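Local coordinates for protein alanine racemase (Oenococcus oeni PSU-1, PDB 3HUR) that belongs to the alanine racemase family, in which each chain joins an N-terminal TIM-type barrel to a C-terminal domain built mainly of strands, at residues Pro198-Ile210 with Arg217-Ile229. Sequence-based numbering, arbitrary orientation.
With SO4 (sulfate ion), chain B.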
loop_
_atom_site.group_PDB
_atom_site.type_symbol
_atom_site.label_atom_id
_atom_site.label_comp_id
_atom_site.label_asym_id
_atom_site.label_seq_id
_atom_site.Cartn_x
_atom_site.Cartn_y
_atom_site.Cartn_z
ATOM N N PRO A 198 23.177 38.765 25.849
ATOM C CA PRO A 198 22.976 38.357 24.475
ATOM C C PRO A 198 23.629 37.035 24.075
ATOM O O PRO A 198 23.303 36.476 23.018
ATOM C CB PRO A 198 23.650 39.494 23.696
ATOM C CG PRO A 198 24.734 39.947 24.631
ATOM C CD PRO A 198 24.014 39.979 25.922
ATOM N N SER A 199 24.587 36.563 24.846
ATOM C CA SER A 199 25.172 35.270 24.544
ATOM C C SER A 199 24.176 34.106 24.829
ATOM O O SER A 199 24.472 32.976 24.496
ATOM C CB SER A 199 26.446 35.074 25.346
ATOM O OG SER A 199 26.111 35.226 26.693
ATOM N N LEU A 200 23.024 34.395 25.442
ATOM C CA LEU A 200 21.981 33.413 25.665
ATOM C C LEU A 200 20.976 33.266 24.473
ATOM O O LEU A 200 20.061 32.424 24.493
ATOM C CB LEU A 200 21.212 33.817 26.924
ATOM C CG LEU A 200 21.996 33.933 28.246
ATOM C CD1 LEU A 200 21.076 34.425 29.394
ATOM C CD2 LEU A 200 22.664 32.579 28.665
ATOM N N PHE A 201 21.118 34.086 23.436
ATOM C CA PHE A 201 20.121 34.089 22.395
ATOM C C PHE A 201 20.293 32.897 21.478
ATOM O O PHE A 201 21.385 32.582 21.062
ATOM C CB PHE A 201 20.159 35.389 21.595
ATOM C CG PHE A 201 19.591 36.597 22.330
ATOM C CD1 PHE A 201 18.536 36.473 23.227
ATOM C CD2 PHE A 201 20.113 37.862 22.088
ATOM C CE1 PHE A 201 18.029 37.583 23.887
ATOM C CE2 PHE A 201 19.610 39.000 22.737
ATOM C CZ PHE A 201 18.571 38.858 23.637
ATOM N N SER A 202 19.207 32.216 21.170
ATOM C CA SER A 202 19.259 31.179 20.169
ATOM C C SER A 202 18.119 31.360 19.228
ATOM O O SER A 202 16.964 31.246 19.629
ATOM C CB SER A 202 19.181 29.763 20.778
ATOM O OG SER A 202 19.243 28.795 19.736
ATOM N N MET A 203 18.457 31.565 17.963
ATOM C CA MET A 203 17.469 31.945 16.982
ATOM C C MET A 203 17.326 30.961 15.826
ATOM O O MET A 203 16.244 30.892 15.249
ATOM C CB MET A 203 17.812 33.381 16.431
ATOM C CG MET A 203 17.604 34.512 17.491
ATOM S SD MET A 203 17.893 36.221 16.961
ATOM C CE MET A 203 16.421 36.507 16.067
ATOM N N ALA A 204 18.402 30.230 15.490
ATOM C CA ALA A 204 18.534 29.557 14.191
ATOM C C ALA A 204 18.291 28.047 14.209
ATOM O O ALA A 204 19.121 27.282 14.725
ATOM C CB ALA A 204 19.900 29.823 13.639
ATOM N N ASN A 205 17.178 27.622 13.600
ATOM C CA ASN A 205 16.963 26.194 13.250
ATOM C C ASN A 205 17.747 25.906 11.999
ATOM O O ASN A 205 18.577 26.717 11.604
ATOM C CB ASN A 205 15.486 25.863 13.065
ATOM C CG ASN A 205 14.872 26.575 11.877
ATOM O OD1 ASN A 205 15.581 27.119 11.008
ATOM N ND2 ASN A 205 13.536 26.580 11.827
ATOM N N SER A 206 17.531 24.735 11.394
ATOM C CA SER A 206 18.375 24.281 10.283
ATOM C C SER A 206 18.275 25.221 9.106
ATOM O O SER A 206 19.257 25.530 8.438
ATOM C CB SER A 206 17.965 22.864 9.817
ATOM O OG SER A 206 18.516 21.812 10.612
ATOM N N ALA A 207 17.053 25.604 8.818
ATOM C CA ALA A 207 16.740 26.372 7.635
ATOM C C ALA A 207 17.311 27.825 7.795
ATOM O O ALA A 207 17.941 28.373 6.872
ATOM C CB ALA A 207 15.201 26.363 7.414
ATOM N N THR A 208 17.133 28.387 8.992
ATOM C CA THR A 208 17.703 29.638 9.327
ATOM C C THR A 208 19.200 29.552 9.164
ATOM O O THR A 208 19.818 30.433 8.532
ATOM C CB THR A 208 17.334 30.072 10.733
ATOM O OG1 THR A 208 15.933 29.881 10.941
ATOM C CG2 THR A 208 17.638 31.560 10.924
ATOM N N CYS A 209 19.813 28.490 9.660
ATOM C CA CYS A 209 21.266 28.375 9.512
ATOM C C CYS A 209 21.680 28.340 8.042
ATOM O O CYS A 209 22.688 28.964 7.639
ATOM C CB CYS A 209 21.811 27.124 10.235
ATOM S SG CYS A 209 21.772 27.193 12.047
ATOM N N ILE A 210 20.931 27.599 7.228
ATOM C CA ILE A 210 21.396 27.362 5.856
ATOM C C ILE A 210 21.238 28.632 5.004
ATOM O O ILE A 210 22.228 29.172 4.553
ATOM C CB ILE A 210 20.670 26.196 5.148
ATOM C CG1 ILE A 210 20.979 24.857 5.838
ATOM C CG2 ILE A 210 21.051 26.157 3.650
ATOM C CD1 ILE A 210 20.077 23.767 5.436
ATOM N N ARG A 217 20.872 40.406 11.434
ATOM C CA ARG A 217 19.790 40.545 12.392
ATOM C C ARG A 217 19.520 39.238 13.143
ATOM O O ARG A 217 18.815 39.231 14.177
ATOM C CB ARG A 217 18.516 40.959 11.666
ATOM C CG ARG A 217 18.507 42.392 11.067
ATOM C CD ARG A 217 17.207 42.669 10.295
ATOM N NE ARG A 217 17.103 41.840 9.102
ATOM C CZ ARG A 217 15.995 41.646 8.391
ATOM N NH1 ARG A 217 14.867 42.223 8.731
ATOM N NH2 ARG A 217 16.013 40.840 7.328
ATOM N N ILE A 218 20.019 38.129 12.590
ATOM C CA ILE A 218 19.863 36.830 13.222
ATOM C C ILE A 218 21.096 36.585 14.089
ATOM O O ILE A 218 22.232 36.705 13.623
ATOM C CB ILE A 218 19.726 35.679 12.184
ATOM C CG1 ILE A 218 18.651 35.974 11.129
ATOM C CG2 ILE A 218 19.372 34.395 12.865
ATOM C CD1 ILE A 218 17.246 36.049 11.677
ATOM N N SER A 219 20.876 36.276 15.355
ATOM C CA SER A 219 21.985 35.837 16.211
ATOM C C SER A 219 22.286 34.336 16.018
ATOM O O SER A 219 21.411 33.480 16.102
ATOM C CB SER A 219 21.671 36.079 17.687
ATOM O OG SER A 219 22.692 35.522 18.505
ATOM N N PHE A 220 23.544 34.045 15.759
ATOM C CA PHE A 220 24.011 32.692 15.667
ATOM C C PHE A 220 24.786 32.327 16.913
ATOM O O PHE A 220 25.581 31.387 16.934
ATOM C CB PHE A 220 24.788 32.559 14.377
ATOM C CG PHE A 220 23.920 32.791 13.181
ATOM C CD1 PHE A 220 23.012 31.810 12.781
ATOM C CD2 PHE A 220 23.930 34.008 12.522
ATOM C CE1 PHE A 220 22.164 32.011 11.711
ATOM C CE2 PHE A 220 23.091 34.227 11.441
ATOM C CZ PHE A 220 22.201 33.214 11.029
ATOM N N ALA A 221 24.487 33.039 17.989
ATOM C CA ALA A 221 25.166 32.780 19.249
ATOM C C ALA A 221 25.136 31.252 19.534
ATOM O O ALA A 221 26.192 30.620 19.668
ATOM C CB ALA A 221 24.517 33.589 20.383
ATOM N N ALA A 222 23.920 30.694 19.589
ATOM C CA ALA A 222 23.692 29.252 19.748
ATOM C C ALA A 222 22.725 28.779 18.673
ATOM O O ALA A 222 21.505 29.075 18.720
ATOM C CB ALA A 222 23.125 28.933 21.110
ATOM N N ILE A 223 23.286 28.053 17.708
ATOM C CA ILE A 223 22.503 27.423 16.663
ATOM C C ILE A 223 21.997 26.025 17.080
ATOM O O ILE A 223 22.557 25.391 17.969
ATOM C CB ILE A 223 23.265 27.380 15.339
ATOM C CG1 ILE A 223 24.493 26.470 15.390
ATOM C CG2 ILE A 223 23.662 28.797 14.922
ATOM C CD1 ILE A 223 25.141 26.243 13.968
ATOM N N ARG A 224 20.901 25.604 16.446
ATOM C CA ARG A 224 20.158 24.385 16.786
ATOM C C ARG A 224 19.921 23.501 15.577
ATOM O O ARG A 224 18.796 23.268 15.197
ATOM C CB ARG A 224 18.818 24.777 17.372
ATOM C CG ARG A 224 18.933 25.227 18.779
ATOM C CD ARG A 224 17.541 25.408 19.362
ATOM N NE ARG A 224 17.281 26.812 19.176
ATOM C CZ ARG A 224 16.211 27.376 18.652
ATOM N NH1 ARG A 224 15.123 26.725 18.315
ATOM N NH2 ARG A 224 16.256 28.671 18.542
ATOM N N PRO A 225 20.985 23.022 14.939
ATOM C CA PRO A 225 20.812 22.184 13.758
ATOM C C PRO A 225 20.201 20.829 14.089
ATOM O O PRO A 225 20.673 20.153 14.978
ATOM C CB PRO A 225 22.229 22.012 13.255
ATOM C CG PRO A 225 23.062 22.288 14.395
ATOM C CD PRO A 225 22.398 23.294 15.188
ATOM N N GLY A 226 19.112 20.499 13.407
ATOM C CA GLY A 226 18.413 19.203 13.556
ATOM C C GLY A 226 18.462 18.423 12.258
ATOM O O GLY A 226 19.449 17.789 11.964
ATOM N N GLN A 227 17.429 18.523 11.452
ATOM C CA GLN A 227 17.322 17.687 10.279
ATOM C C GLN A 227 18.499 17.760 9.366
ATOM O O GLN A 227 18.737 16.811 8.592
ATOM C CB GLN A 227 16.183 18.094 9.412
ATOM C CG GLN A 227 14.860 17.850 9.912
ATOM C CD GLN A 227 13.848 17.938 8.778
ATOM O OE1 GLN A 227 12.870 18.673 8.872
ATOM N NE2 GLN A 227 14.079 17.168 7.704
ATOM N N LEU A 228 19.208 18.874 9.376
ATOM C CA LEU A 228 20.300 19.031 8.440
ATOM C C LEU A 228 21.489 18.175 8.826
ATOM O O LEU A 228 22.469 18.071 8.050
ATOM C CB LEU A 228 20.757 20.500 8.351
ATOM C CG LEU A 228 21.624 21.100 9.479
ATOM C CD1 LEU A 228 23.043 20.617 9.474
ATOM C CD2 LEU A 228 21.612 22.624 9.322
ATOM N N ILE A 229 21.468 17.633 10.039
ATOM C CA ILE A 229 22.578 16.800 10.470
ATOM C C ILE A 229 22.774 15.611 9.534
ATOM O O ILE A 229 23.884 15.197 9.282
ATOM C CB ILE A 229 22.361 16.261 11.867
ATOM C CG1 ILE A 229 22.482 17.413 12.900
ATOM C CG2 ILE A 229 23.358 15.192 12.103
ATOM C CD1 ILE A 229 22.034 17.069 14.363
HETATM S S SO4 B . 15.164 21.723 12.552
HETATM O O1 SO4 B . 14.851 20.481 11.891
HETATM O O2 SO4 B . 14.367 22.829 12.091
HETATM O O3 SO4 B . 14.801 21.602 13.933
HETATM O O4 SO4 B . 16.569 21.925 12.234
#
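Arg224 meets Ser202 side-on where the short parallel strands 201-202 and 222-223 come together to close a TIM-type barrel, a worked example of a side chain supplementing sparse backbone bonds. Two nitrogens grip one hydroxyl: NE lies 2.8 Å from Ser202 OG in a nearly straight bond (168°), NH2 lies 3.2 Å from the same OG, and the oxygen sits in the guanidinium plane. Ser202 turns OG directly away from its own backbone N (chi1 -180°), which also brings it close to Ala222 O, at a modelled separation too short to be trusted. Arg224 NH2 also donates to Thr164 O, just after barrel strand 157-163. Between main chains, Arg224 N donates to Ala204 O at 3.0 Å, while the bond from Ala222 N to Phe201 O is weak.

Sulfur and apolar groups fill in around this polar seam. Ser219 N points almost straight at Met203 SD, 3.4 Å away, in a weak hydrogen bond. Ala204 CB rests 3.7 Å from Phe220 CE1, and Cys209 SG packs 3.6 Å from Ile223 CB; Thr208 and Ile218 touch through their CG2 methyls.

Where helix 206-211 begins, capped by Asn205, a sulfate ion sits. Ser206 OG, held beside its own backbone N (chi1 -82°), donates to sulfate O4, though the modelled bond is doubtfully short, and accepts from Leu228 N at 3.3 Å. Ser206 N and Gly226 N each add a weak bond to sulfate O4. Gln227 N donates to sulfate O1 at 3.3 Å. The site probably matches the one that holds the cofactor phosphate in relatives. The chemistry thus implies an anion site of backbone N-H groups and one hydroxyl, probably favoured by the helix start, just past the C-terminal ends of the two strands that shut the barrel.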